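Local coordinates for putative methyltransferase from antibiotic biosynthesis pathway (PDB 3EGE), which probably transfers a methyl group from S-adenosylmethionine to a substrate that has not been identified, at residues 144-148 / 217-221; 188-193 / 249-253; 138-142 / 193-199; 18-23 / 47-52. All blocks are in the same frame, centred on the assembly; numbering follows the deposited sequence.

Overall arrangement
Following the chain from the N terminus, interaction 4 closes first, bringing the start of helix 20-30 onto helix 47-53 within the Rossmann-like half. The other three belong to the later part of the chain and interlock: interaction 3 opens at 138-142, interaction 1 at 144-148 and interaction 2 at 188-193, and they close in that same order, so each pair crosses. Trp193 is shared by interactions 2 and 3, whose centres lie about 10 Å apart. Interactions 1 and 3 also touch, through Leu148 and Leu141. Interaction 2 ties this helical part to the sheet through strand 252-258, and its Phe188 touches Ile22 of interaction 4.

Interaction 1 of 4, residues 144-148 / 217-221; sequences YFPFL and DLVEK
Phe147 packs on Leu218 and Val219 in a largely apolar contact between the start of helix 146-153 and the beginning of helix 216-231, in the helical part of the chain; the centre of the contact lies about 21 Å from the centre of the chain. The ring is reached at two places. Leu218 CD2 comes to its edge, 3.8 Å from Phe147 CD2, whereas Val219 CG2 approaches obliquely and ends 3.7 Å from Phe147 CZ. Phe147 CG sits between its own backbone N and carbonyl carbon (chi1 54°), which turns the ring toward helix 216-231. Phe145 adds a different kind of touch: its CE1 lies 3.6 Å from Val219 O, with the oxygen in the ring plane, so a carbonyl meets the slightly positive rim of the ring. Both phenylalanine rings also meet Phe211 edge-to-face, which extends the aromatic packing to helix 209-213. One water connects the two backbones, donating to Tyr144 O and to Leu218 O, 2.8 Å from each. Apart from the ring edge that meets Val219 O, the direct contacts are carbon on carbon, so cohesion here probably rests on hydrophobic burial, and the water supplies hydrogens where two carbonyl acceptors face the same place.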
loop_
_atom_site.group_PDB
_atom_site.type_symbol
_atom_site.label_atom_id
_atom_site.label_comp_id
_atom_site.label_asym_id
_atom_site.label_seq_id
_atom_site.Cartn_x
_atom_site.Cartn_y
_atom_site.Cartn_z
ATOM N N TYR A 144 1.436 11.657 -18.095
ATOM C CA TYR A 144 1.343 10.571 -19.064
ATOM C C TYR A 144 0.220 9.589 -18.758
ATOM O O TYR A 144 -0.366 9.034 -19.702
ATOM C CB TYR A 144 2.669 9.802 -19.157
ATOM C CG TYR A 144 3.807 10.653 -19.636
ATOM C CD1 TYR A 144 4.080 10.805 -21.010
ATOM C CD2 TYR A 144 4.627 11.315 -18.721
ATOM C CE1 TYR A 144 5.152 11.608 -21.445
ATOM C CE2 TYR A 144 5.690 12.097 -19.137
ATOM C CZ TYR A 144 5.958 12.239 -20.496
ATOM O OH TYR A 144 7.016 13.021 -20.871
ATOM N N PHE A 145 -0.035 9.350 -17.471
ATOM C CA PHE A 145 -1.043 8.377 -17.001
ATOM C C PHE A 145 -2.005 9.021 -15.991
ATOM O O PHE A 145 -1.943 8.724 -14.787
ATOM C CB PHE A 145 -0.326 7.152 -16.413
ATOM C CG PHE A 145 0.634 6.491 -17.385
ATOM C CD1 PHE A 145 0.168 5.952 -18.577
ATOM C CD2 PHE A 145 2.011 6.422 -17.108
ATOM C CE1 PHE A 145 1.051 5.342 -19.483
ATOM C CE2 PHE A 145 2.904 5.840 -18.010
ATOM C CZ PHE A 145 2.419 5.284 -19.198
ATOM N N PRO A 146 -2.928 9.884 -16.483
ATOM C CA PRO A 146 -3.836 10.645 -15.556
ATOM C C PRO A 146 -4.755 9.787 -14.684
ATOM O O PRO A 146 -5.126 10.199 -13.570
ATOM C CB PRO A 146 -4.641 11.547 -16.507
ATOM C CG PRO A 146 -4.575 10.850 -17.831
ATOM C CD PRO A 146 -3.209 10.223 -17.890
ATOM N N PHE A 147 -5.131 8.625 -15.217
ATOM C CA PHE A 147 -5.959 7.659 -14.503
ATOM C C PHE A 147 -5.414 7.253 -13.136
ATOM O O PHE A 147 -6.202 7.020 -12.209
ATOM C CB PHE A 147 -6.263 6.435 -15.361
ATOM C CG PHE A 147 -5.049 5.769 -15.933
ATOM C CD1 PHE A 147 -4.320 4.835 -15.181
ATOM C CD2 PHE A 147 -4.619 6.085 -17.236
ATOM C CE1 PHE A 147 -3.171 4.235 -15.710
ATOM C CE2 PHE A 147 -3.484 5.476 -17.776
ATOM C CZ PHE A 147 -2.768 4.548 -17.014
ATOM N N LEU A 148 -4.092 7.176 -12.995
ATOM C CA LEU A 148 -3.464 6.861 -11.682
ATOM C C LEU A 148 -3.764 7.920 -10.638
ATOM O O LEU A 148 -4.048 7.597 -9.519
ATOM C CB LEU A 148 -1.947 6.721 -11.807
ATOM C CG LEU A 148 -1.373 5.624 -12.698
ATOM C CD1 LEU A 148 0.140 5.752 -12.715
ATOM C CD2 LEU A 148 -1.798 4.207 -12.267
ATOM N N ASP A 217 -6.899 2.329 -24.727
ATOM C CA ASP A 217 -6.398 3.290 -25.731
ATOM C C ASP A 217 -5.673 4.462 -25.032
ATOM O O ASP A 217 -4.700 4.982 -25.559
ATOM C CB ASP A 217 -7.526 3.862 -26.584
ATOM C CG ASP A 217 -8.092 2.882 -27.592
ATOM O OD1 ASP A 217 -7.444 1.871 -27.955
ATOM O OD2 ASP A 217 -9.201 3.190 -28.066
ATOM N N LEU A 218 -6.182 4.861 -23.863
ATOM C CA LEU A 218 -5.614 5.924 -23.036
ATOM C C LEU A 218 -4.236 5.528 -22.539
ATOM O O LEU A 218 -3.283 6.313 -22.685
ATOM C CB LEU A 218 -6.532 6.275 -21.843
ATOM C CG LEU A 218 -6.069 7.306 -20.796
ATOM C CD1 LEU A 218 -5.676 8.675 -21.434
ATOM C CD2 LEU A 218 -7.160 7.463 -19.737
ATOM N N VAL A 219 -4.148 4.333 -21.934
ATOM C CA VAL A 219 -2.849 3.773 -21.468
ATOM C C VAL A 219 -1.843 3.780 -22.623
ATOM O O VAL A 219 -0.707 4.270 -22.484
ATOM C CB VAL A 219 -2.949 2.308 -20.897
ATOM C CG1 VAL A 219 -1.535 1.786 -20.556
ATOM C CG2 VAL A 219 -3.877 2.241 -19.645
ATOM N N GLU A 220 -2.307 3.289 -23.765
ATOM C CA GLU A 220 -1.497 3.196 -24.972
ATOM C C GLU A 220 -0.983 4.568 -25.494
ATOM O O GLU A 220 0.185 4.698 -25.878
ATOM C CB GLU A 220 -2.274 2.404 -26.025
ATOM C CG GLU A 220 -1.478 1.976 -27.206
ATOM C CD GLU A 220 -0.272 1.130 -26.839
ATOM O OE1 GLU A 220 -0.376 0.251 -25.932
ATOM O OE2 GLU A 220 0.772 1.383 -27.474
ATOM N N LYS A 221 -1.833 5.587 -25.458
ATOM C CA LYS A 221 -1.413 6.949 -25.811
ATOM C C LYS A 221 -0.374 7.482 -24.837
ATOM O O LYS A 221 0.560 8.145 -25.263
ATOM C CB LYS A 221 -2.607 7.907 -25.914
ATOM C CG LYS A 221 -3.472 7.676 -27.145
ATOM C CD LYS A 221 -2.835 8.255 -28.383
ATOM C CE LYS A 221 -3.395 7.634 -29.655
ATOM N NZ LYS A 221 -3.021 6.173 -29.824
HETATM O O HOH W 1 -2.633 7.584 -20.306
#

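Interaction 2 of 4, residues 188-193 / 249-253; sequences FAAAAW and DIGYR
Phe188 and Tyr252 meet where a loop packs on strand 252-258 and the turn leading into it. This strand runs antiparallel to both of its neighbours, 126-131 and 172-181, as the last strand does in the sheet of class I methyltransferases. The two ring centroids are 5.0 Å apart and the planes stand at 53°, an oblique pairing in which Phe188 CE1 lies over one face of the tyrosine, 3.5 Å from Tyr252 CZ. The hydroxyl end meets the rim of the phenylalanine, with Tyr252 OH 3.3 Å from Phe188 CD1, while Ala191 CB covers one face of the Phe188 ring.

A second apolar patch surrounds Ile250. Its CD1 reaches the loop, 3.4 Å from Ala190 CB and 4.0 Å from Trp193 CD1. CG1 of this isoleucine stands opposite the carbonyl carbon (chi1 -45°), which carries CD1 into the type I turn formed by Ala190 to Trp193. The turn is tied outward by Trp193 NE1, which bonds Pro181 O at the end of strand 172-181.

On the strand side the backbone is shaped by an Asx turn: Asp249 OD1 accepts from Gly251 N from above the carboxylate plane, and Gly251 has positive phi. Arg253 clasps the same carboxylate end-on, each of its terminal nitrogens taking one oxygen. Its NH1 is 3.0 Å from Asp249 OD1 and, at 2.9 Å, also donates to Tyr252 O.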
loop_
_atom_site.group_PDB
_atom_site.type_symbol
_atom_site.label_atom_id
_atom_site.label_comp_id
_atom_site.label_asym_id
_atom_site.label_seq_id
_atom_site.Cartn_x
_atom_site.Cartn_y
_atom_site.Cartn_z
ATOM N N PHE A 188 4.628 -0.537 -6.898
ATOM C CA PHE A 188 3.293 0.033 -6.852
ATOM C C PHE A 188 3.302 1.329 -7.715
ATOM O O PHE A 188 4.358 1.787 -8.173
ATOM C CB PHE A 188 2.744 0.228 -5.432
ATOM C CG PHE A 188 3.647 0.945 -4.490
ATOM C CD1 PHE A 188 3.694 2.334 -4.468
ATOM C CD2 PHE A 188 4.417 0.224 -3.564
ATOM C CE1 PHE A 188 4.536 3.020 -3.540
ATOM C CE2 PHE A 188 5.252 0.888 -2.635
ATOM C CZ PHE A 188 5.307 2.288 -2.627
ATOM N N ALA A 189 2.111 1.871 -7.943
ATOM C CA ALA A 189 1.854 2.970 -8.895
ATOM C C ALA A 189 2.973 4.028 -9.103
ATOM O O ALA A 189 3.524 4.111 -10.216
ATOM C CB ALA A 189 0.491 3.615 -8.580
ATOM N N ALA A 190 3.325 4.781 -8.053
ATOM C CA ALA A 190 4.357 5.839 -8.147
ATOM C C ALA A 190 5.791 5.413 -7.744
ATOM O O ALA A 190 6.677 6.267 -7.663
ATOM C CB ALA A 190 3.933 7.064 -7.333
ATOM N N ALA A 191 6.027 4.120 -7.540
ATOM C CA ALA A 191 7.318 3.626 -7.079
ATOM C C ALA A 191 8.449 3.800 -8.111
ATOM O O ALA A 191 9.594 4.036 -7.701
ATOM C CB ALA A 191 7.205 2.170 -6.590
ATOM N N ALA A 192 8.144 3.744 -9.418
ATOM C CA ALA A 192 9.162 3.962 -10.465
ATOM C C ALA A 192 9.277 5.475 -10.867
ATOM O O ALA A 192 9.636 5.816 -12.017
ATOM C CB ALA A 192 8.895 3.080 -11.668
ATOM N N TRP A 193 9.029 6.372 -9.897
ATOM C CA TRP A 193 9.140 7.833 -10.092
ATOM C C TRP A 193 10.494 8.350 -10.604
ATOM O O TRP A 193 10.546 9.428 -11.141
ATOM C CB TRP A 193 8.809 8.600 -8.800
ATOM C CG TRP A 193 9.723 8.360 -7.647
ATOM C CD1 TRP A 193 9.574 7.422 -6.673
ATOM C CD2 TRP A 193 10.908 9.091 -7.321
ATOM N NE1 TRP A 193 10.573 7.530 -5.746
ATOM C CE2 TRP A 193 11.408 8.551 -6.107
ATOM C CE3 TRP A 193 11.581 10.172 -7.906
ATOM C CZ2 TRP A 193 12.581 9.017 -5.502
ATOM C CZ3 TRP A 193 12.747 10.656 -7.282
ATOM C CH2 TRP A 193 13.234 10.071 -6.106
ATOM N N ASP A 249 8.071 12.795 -1.870
ATOM C CA ASP A 249 6.795 12.640 -1.200
ATOM C C ASP A 249 5.681 12.586 -2.230
ATOM O O ASP A 249 5.364 13.592 -2.837
ATOM C CB ASP A 249 6.510 13.772 -0.197
ATOM C CG ASP A 249 5.255 13.496 0.664
ATOM O OD1 ASP A 249 4.605 12.441 0.536
ATOM O OD2 ASP A 249 4.915 14.335 1.485
ATOM N N ILE A 250 5.062 11.418 -2.366
ATOM C CA ILE A 250 3.926 11.214 -3.275
ATOM C C ILE A 250 2.642 10.948 -2.459
ATOM O O ILE A 250 1.692 10.333 -2.949
ATOM C CB ILE A 250 4.238 10.123 -4.327
ATOM C CG1 ILE A 250 5.651 10.343 -4.916
ATOM C CG2 ILE A 250 3.211 10.157 -5.505
ATOM C CD1 ILE A 250 6.085 9.258 -5.892
ATOM N N GLY A 251 2.601 11.500 -1.240
ATOM C CA GLY A 251 1.450 11.405 -0.369
ATOM C C GLY A 251 1.245 10.102 0.386
ATOM O O GLY A 251 0.178 9.920 0.954
ATOM N N TYR A 252 2.245 9.213 0.410
ATOM C CA TYR A 252 2.134 7.969 1.182
ATOM C C TYR A 252 2.359 8.298 2.653
ATOM O O TYR A 252 3.298 9.045 3.008
ATOM C CB TYR A 252 3.087 6.887 0.693
ATOM C CG TYR A 252 2.745 6.389 -0.690
ATOM C CD1 TYR A 252 3.253 7.050 -1.839
ATOM C CD2 TYR A 252 1.904 5.296 -0.864
ATOM C CE1 TYR A 252 2.949 6.607 -3.151
ATOM C CE2 TYR A 252 1.579 4.809 -2.176
ATOM C CZ TYR A 252 2.108 5.480 -3.326
ATOM O OH TYR A 252 1.816 5.071 -4.626
ATOM N N ARG A 253 1.481 7.731 3.487
ATOM C CA ARG A 253 1.435 8.012 4.917
ATOM C C ARG A 253 1.128 6.771 5.763
ATOM O O ARG A 253 0.262 5.963 5.409
ATOM C CB ARG A 253 0.286 9.000 5.187
ATOM C CG ARG A 253 0.405 10.379 4.573
ATOM C CD ARG A 253 1.411 11.244 5.349
ATOM N NE ARG A 253 1.555 12.560 4.755
ATOM C CZ ARG A 253 2.230 12.861 3.640
ATOM N NH1 ARG A 253 2.859 11.947 2.944
ATOM N NH2 ARG A 253 2.267 14.108 3.208
#

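Interaction 3 of 4, residues 138-142 / 193-199; sequences RIWLY and WRRPELY
Leu141 places one methyl squarely on the Tyr199 ring: CD1 stands 3.6 Å from the ring centroid and only 10° off the normal, a CH-pi contact over the face. The other methyl, CD2, lies 3.4 Å from Tyr199 OH, so the branched end straddles the ring and its hydroxyl. Leu141 CG is held opposite the backbone N, which extends both methyls across the gap. The buried Tyr199 hydroxyl has its main partner in Ala189 O, which ties the 3-10 turn back to its own loop.

Next to this centre, the CH2 corner of the Trp140 indole fits into the angle between Pro196 and Tyr199. CH2 of Trp140 is 3.6 Å from Pro196 CB and 3.7 Å from Tyr199 CD2. Indole and phenol planes stand at 73° in an oblique pairing. Leu141 CB lies over one face of the Trp140 ring, and the side chain is buried further by an edge-to-face meeting with Trp235 and by Leu226 of helix 216-231.

The polar margin is the other end of the indole. Trp140 NE1 donates to Trp193 O at 2.8 Å, with an N-H...O angle of 162°. The oxygen lies close to the indole plane, and the donor is tilted from the carbonyl plane, so the bond together with the packing at CH2 fixes how the indole is rotated.

Two loops, one after strand 126-131 and one after strand 172-181, are thus held together in the helical addition to the Rossmann-like core.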
loop_
_atom_site.group_PDB
_atom_site.type_symbol
_atom_site.label_atom_id
_atom_site.label_comp_id
_atom_site.label_asym_id
_atom_site.label_seq_id
_atom_site.Cartn_x
_atom_site.Cartn_y
_atom_site.Cartn_z
ATOM N N ARG A 138 4.148 17.658 -7.045
ATOM C CA ARG A 138 4.012 17.507 -8.507
ATOM C C ARG A 138 4.877 16.327 -9.020
ATOM O O ARG A 138 6.065 16.311 -8.774
ATOM C CB ARG A 138 4.446 18.819 -9.166
ATOM C CG ARG A 138 4.482 18.845 -10.686
ATOM C CD ARG A 138 3.155 19.145 -11.330
ATOM N NE ARG A 138 3.185 18.779 -12.744
ATOM C CZ ARG A 138 3.851 19.432 -13.698
ATOM N NH1 ARG A 138 4.541 20.543 -13.473
ATOM N NH2 ARG A 138 3.800 18.963 -14.927
ATOM N N ILE A 139 4.267 15.353 -9.683
ATOM C CA ILE A 139 4.977 14.182 -10.247
ATOM C C ILE A 139 4.701 14.151 -11.746
ATOM O O ILE A 139 3.551 14.266 -12.166
ATOM C CB ILE A 139 4.470 12.782 -9.665
ATOM C CG1 ILE A 139 4.291 12.817 -8.147
ATOM C CG2 ILE A 139 5.431 11.640 -10.012
ATOM C CD1 ILE A 139 5.565 13.270 -7.394
ATOM N N TRP A 140 5.759 13.977 -12.529
ATOM C CA TRP A 140 5.691 13.795 -13.985
ATOM C C TRP A 140 4.733 12.678 -14.448
ATOM O O TRP A 140 4.121 12.802 -15.505
ATOM C CB TRP A 140 7.105 13.482 -14.553
ATOM C CG TRP A 140 7.642 12.186 -14.095
ATOM C CD1 TRP A 140 8.365 11.969 -12.977
ATOM C CD2 TRP A 140 7.435 10.908 -14.704
ATOM N NE1 TRP A 140 8.631 10.640 -12.846
ATOM C CE2 TRP A 140 8.066 9.956 -13.887
ATOM C CE3 TRP A 140 6.767 10.479 -15.865
ATOM C CZ2 TRP A 140 8.083 8.591 -14.198
ATOM C CZ3 TRP A 140 6.768 9.123 -16.180
ATOM C CH2 TRP A 140 7.413 8.193 -15.335
ATOM N N LEU A 141 4.658 11.591 -13.663
ATOM C CA LEU A 141 3.904 10.369 -13.982
ATOM C C LEU A 141 2.476 10.603 -14.460
ATOM O O LEU A 141 2.032 10.009 -15.460
ATOM C CB LEU A 141 3.892 9.418 -12.755
ATOM C CG LEU A 141 3.284 8.011 -12.884
ATOM C CD1 LEU A 141 3.905 7.254 -14.066
ATOM C CD2 LEU A 141 3.393 7.205 -11.544
ATOM N N TYR A 142 1.796 11.522 -13.781
ATOM C CA TYR A 142 0.382 11.797 -14.059
ATOM C C TYR A 142 0.122 12.620 -15.306
ATOM O O TYR A 142 -1.017 12.689 -15.747
ATOM C CB TYR A 142 -0.318 12.378 -12.847
ATOM C CG TYR A 142 0.014 11.603 -11.595
ATOM C CD1 TYR A 142 -0.229 10.229 -11.506
ATOM C CD2 TYR A 142 0.584 12.253 -10.494
ATOM C CE1 TYR A 142 0.108 9.515 -10.349
ATOM C CE2 TYR A 142 0.908 11.571 -9.370
ATOM C CZ TYR A 142 0.670 10.209 -9.284
ATOM O OH TYR A 142 1.036 9.596 -8.125
ATOM N N TRP A 193 9.029 6.372 -9.897
ATOM C CA TRP A 193 9.140 7.833 -10.092
ATOM C C TRP A 193 10.494 8.350 -10.604
ATOM O O TRP A 193 10.546 9.428 -11.141
ATOM C CB TRP A 193 8.809 8.600 -8.800
ATOM C CG TRP A 193 9.723 8.360 -7.647
ATOM C CD1 TRP A 193 9.574 7.422 -6.673
ATOM C CD2 TRP A 193 10.908 9.091 -7.321
ATOM N NE1 TRP A 193 10.573 7.530 -5.746
ATOM C CE2 TRP A 193 11.408 8.551 -6.107
ATOM C CE3 TRP A 193 11.581 10.172 -7.906
ATOM C CZ2 TRP A 193 12.581 9.017 -5.502
ATOM C CZ3 TRP A 193 12.747 10.656 -7.282
ATOM C CH2 TRP A 193 13.234 10.071 -6.106
ATOM N N ARG A 194 11.581 7.623 -10.370
ATOM C CA ARG A 194 12.894 8.036 -10.874
ATOM C C ARG A 194 13.387 7.091 -11.973
ATOM O O ARG A 194 14.510 7.254 -12.442
ATOM C CB ARG A 194 13.903 8.128 -9.719
ATOM C CG ARG A 194 14.806 9.371 -9.814
ATOM C CD ARG A 194 15.864 9.346 -8.719
ATOM N NE ARG A 194 16.942 8.429 -9.088
ATOM C CZ ARG A 194 18.088 8.266 -8.436
ATOM N NH1 ARG A 194 18.348 8.923 -7.310
ATOM N NH2 ARG A 194 18.991 7.404 -8.915
ATOM N N ARG A 195 12.528 6.164 -12.407
ATOM C CA ARG A 195 12.844 5.141 -13.406
ATOM C C ARG A 195 11.705 5.092 -14.441
ATOM O O ARG A 195 11.020 4.069 -14.566
ATOM C CB ARG A 195 12.998 3.796 -12.696
ATOM C CG ARG A 195 14.198 3.720 -11.750
ATOM C CD ARG A 195 14.171 2.465 -10.884
ATOM N NE ARG A 195 13.160 2.543 -9.823
ATOM C CZ ARG A 195 12.828 1.553 -8.988
ATOM N NH1 ARG A 195 13.371 0.347 -9.072
ATOM N NH2 ARG A 195 11.907 1.777 -8.056
ATOM N N PRO A 196 11.516 6.190 -15.207
ATOM C CA PRO A 196 10.365 6.311 -16.113
ATOM C C PRO A 196 10.167 5.180 -17.121
ATOM O O PRO A 196 9.010 4.847 -17.465
ATOM C CB PRO A 196 10.623 7.640 -16.838
ATOM C CG PRO A 196 12.065 7.867 -16.703
ATOM C CD PRO A 196 12.394 7.366 -15.331
ATOM N N GLU A 197 11.289 4.626 -17.581
ATOM C CA GLU A 197 11.320 3.517 -18.520
ATOM C C GLU A 197 10.637 2.248 -18.008
ATOM O O GLU A 197 10.114 1.466 -18.814
ATOM C CB GLU A 197 12.761 3.247 -19.020
ATOM C CG GLU A 197 13.778 2.617 -18.022
ATOM C CD GLU A 197 14.181 3.483 -16.824
ATOM O OE1 GLU A 197 14.071 4.735 -16.903
ATOM O OE2 GLU A 197 14.624 2.886 -15.810
ATOM N N LEU A 198 10.593 2.054 -16.689
ATOM C CA LEU A 198 9.924 0.884 -16.123
ATOM C C LEU A 198 8.422 0.786 -16.477
ATOM O O LEU A 198 7.875 -0.338 -16.611
ATOM C CB LEU A 198 10.127 0.783 -14.597
ATOM C CG LEU A 198 11.521 0.440 -14.058
ATOM C CD1 LEU A 198 11.447 0.284 -12.529
ATOM C CD2 LEU A 198 12.110 -0.832 -14.709
ATOM N N TYR A 199 7.776 1.951 -16.621
ATOM C CA TYR A 199 6.354 2.027 -16.997
ATOM C C TYR A 199 6.055 1.507 -18.397
ATOM O O TYR A 199 4.921 1.143 -18.667
ATOM C CB TYR A 199 5.802 3.446 -16.809
ATOM C CG TYR A 199 5.782 3.820 -15.353
ATOM C CD1 TYR A 199 4.808 3.302 -14.499
ATOM C CD2 TYR A 199 6.780 4.636 -14.805
ATOM C CE1 TYR A 199 4.810 3.606 -13.128
ATOM C CE2 TYR A 199 6.780 4.962 -13.451
ATOM C CZ TYR A 199 5.800 4.449 -12.619
ATOM O OH TYR A 199 5.806 4.794 -11.318
#

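Interaction 4 of 4, residues 18-23 / 47-52; sequences PDIRIV and GYSVAL
Pro18 sets its CB over the face of Tyr48 in the tight part of this contact: CB stands 3.7 Å from the ring centroid and 13° off the normal, a CH-pi contact. Beside it, Pro18 CG comes within 3.4 Å of Gly47 C, an approach made possible by the bare alpha carbon of the glycine. Tyr48 CG is opposite its carbonyl carbon (chi1 -76°), which swings the ring across to the 18-23 segment. There Ile22 lies roughly perpendicular to it, CG2 coming 3.6 Å from Tyr48 CE1. The phenol oxygen is fixed as well, for Asp19 N donates to Tyr48 OH at 3.2 Å and 166°, and Asp186 OD2 is a further, stronger partner of that hydroxyl.

Gly47 is the last glycine of a possible GxGxxG-like pattern at the start of helix 47-53, which follows strand 37-41. In class I methyltransferases the glycine-rich turn at this place normally lies against S-adenosylmethionine, so the helix that Pro18 packs against is probably the one next to the cofactor site.

Packing slackens along the helices. Val23 CG2 still keeps 3.8 Å to Ala51 CB, but Val23 CG1 and Leu52 CD2 are 4.1 Å apart. The solvent side is at the start of helix 20-30, where Ile20 points away and is exposed. Arg21, partly exposed, grips Asp19 side-on, its NE 3.0 Å from Asp19 OD1. Asp19 is the N-cap of helix 20-30, and the same oxygen accepts from Arg21 N, while Asp19 OD2 has Ser185 N as a further donor.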
loop_
_atom_site.group_PDB
_atom_site.type_symbol
_atom_site.label_atom_id
_atom_site.label_comp_id
_atom_site.label_asym_id
_atom_site.label_seq_id
_atom_site.Cartn_x
_atom_site.Cartn_y
_atom_site.Cartn_z
ATOM N N PRO A 18 8.031 -7.343 -1.831
ATOM C CA PRO A 18 8.025 -6.471 -0.629
ATOM C C PRO A 18 9.400 -5.876 -0.335
ATOM O O PRO A 18 10.401 -6.577 -0.436
ATOM C CB PRO A 18 7.546 -7.404 0.504
ATOM C CG PRO A 18 6.843 -8.516 -0.168
ATOM C CD PRO A 18 7.534 -8.699 -1.509
ATOM N N ASP A 19 9.434 -4.579 -0.041
ATOM C CA ASP A 19 10.678 -3.862 0.190
ATOM C C ASP A 19 10.967 -3.850 1.677
ATOM O O ASP A 19 10.066 -3.558 2.470
ATOM C CB ASP A 19 10.583 -2.450 -0.374
ATOM C CG ASP A 19 11.929 -1.779 -0.447
ATOM O OD1 ASP A 19 12.430 -1.346 0.606
ATOM O OD2 ASP A 19 12.470 -1.701 -1.571
ATOM N N ILE A 20 12.228 -4.144 2.032
ATOM C CA ILE A 20 12.678 -4.268 3.432
ATOM C C ILE A 20 12.521 -2.971 4.247
ATOM O O ILE A 20 12.386 -3.020 5.470
ATOM C CB ILE A 20 14.153 -4.790 3.524
ATOM C CG1 ILE A 20 14.451 -5.383 4.922
ATOM C CG2 ILE A 20 15.171 -3.693 3.121
ATOM C CD1 ILE A 20 15.927 -5.913 5.100
ATOM N N ARG A 21 12.559 -1.823 3.568
ATOM C CA ARG A 21 12.351 -0.521 4.222
ATOM C C ARG A 21 10.907 -0.320 4.653
ATOM O O ARG A 21 10.652 0.280 5.698
ATOM C CB ARG A 21 12.838 0.610 3.336
ATOM C CG ARG A 21 14.338 0.597 3.248
ATOM C CD ARG A 21 14.840 1.388 2.123
ATOM N NE ARG A 21 14.467 0.817 0.824
ATOM C CZ ARG A 21 14.928 1.259 -0.343
ATOM N NH1 ARG A 21 15.851 2.213 -0.391
ATOM N NH2 ARG A 21 14.516 0.700 -1.465
ATOM N N ILE A 22 9.973 -0.834 3.853
ATOM C CA ILE A 22 8.563 -0.812 4.218
ATOM C C ILE A 22 8.352 -1.792 5.395
ATOM O O ILE A 22 7.726 -1.416 6.388
ATOM C CB ILE A 22 7.645 -1.106 3.030
ATOM C CG1 ILE A 22 7.841 -0.016 1.957
ATOM C CG2 ILE A 22 6.187 -1.147 3.498
ATOM C CD1 ILE A 22 6.945 -0.148 0.743
ATOM N N VAL A 23 8.932 -2.997 5.312
ATOM C CA VAL A 23 8.817 -4.005 6.391
ATOM C C VAL A 23 9.389 -3.472 7.708
ATOM O O VAL A 23 8.740 -3.604 8.737
ATOM C CB VAL A 23 9.523 -5.357 6.033
ATOM C CG1 VAL A 23 9.459 -6.331 7.204
ATOM C CG2 VAL A 23 8.926 -5.960 4.757
ATOM N N GLY A 47 2.490 -11.010 0.249
ATOM C CA GLY A 47 3.919 -10.717 0.258
ATOM C C GLY A 47 4.365 -10.131 1.583
ATOM O O GLY A 47 5.325 -10.628 2.172
ATOM N N TYR A 48 3.665 -9.096 2.053
ATOM C CA TYR A 48 3.960 -8.475 3.367
ATOM C C TYR A 48 3.643 -9.392 4.578
ATOM O O TYR A 48 4.370 -9.354 5.597
ATOM C CB TYR A 48 3.340 -7.077 3.493
ATOM C CG TYR A 48 4.160 -6.077 2.706
ATOM C CD1 TYR A 48 5.319 -5.488 3.267
ATOM C CD2 TYR A 48 3.834 -5.763 1.375
ATOM C CE1 TYR A 48 6.126 -4.576 2.509
ATOM C CE2 TYR A 48 4.624 -4.874 0.618
ATOM C CZ TYR A 48 5.763 -4.276 1.194
ATOM O OH TYR A 48 6.533 -3.405 0.468
ATOM N N SER A 49 2.599 -10.218 4.428
ATOM C CA SER A 49 2.214 -11.234 5.417
ATOM C C SER A 49 3.378 -12.189 5.663
ATOM O O SER A 49 3.780 -12.403 6.819
ATOM C CB SER A 49 0.970 -12.027 4.955
ATOM O OG SER A 49 -0.070 -11.160 4.499
ATOM N N VAL A 50 3.947 -12.709 4.571
ATOM C CA VAL A 50 5.111 -13.625 4.642
ATOM C C VAL A 50 6.368 -12.906 5.115
ATOM O O VAL A 50 7.109 -13.437 5.943
ATOM C CB VAL A 50 5.385 -14.343 3.269
ATOM C CG1 VAL A 50 6.708 -15.166 3.312
ATOM C CG2 VAL A 50 4.178 -15.231 2.889
ATOM N N ALA A 51 6.593 -11.708 4.579
ATOM C CA ALA A 51 7.729 -10.859 4.951
ATOM C C ALA A 51 7.739 -10.565 6.473
ATOM O O ALA A 51 8.776 -10.698 7.128
ATOM C CB ALA A 51 7.718 -9.543 4.108
ATOM N N LEU A 52 6.577 -10.209 7.018
ATOM C CA LEU A 52 6.420 -9.986 8.477
ATOM C C LEU A 52 6.453 -11.272 9.272
ATOM O O LEU A 52 6.977 -11.268 10.384
ATOM C CB LEU A 52 5.141 -9.206 8.791
ATOM C CG LEU A 52 5.207 -7.745 8.317
ATOM C CD1 LEU A 52 3.824 -7.230 8.051
ATOM C CD2 LEU A 52 5.963 -6.872 9.331
#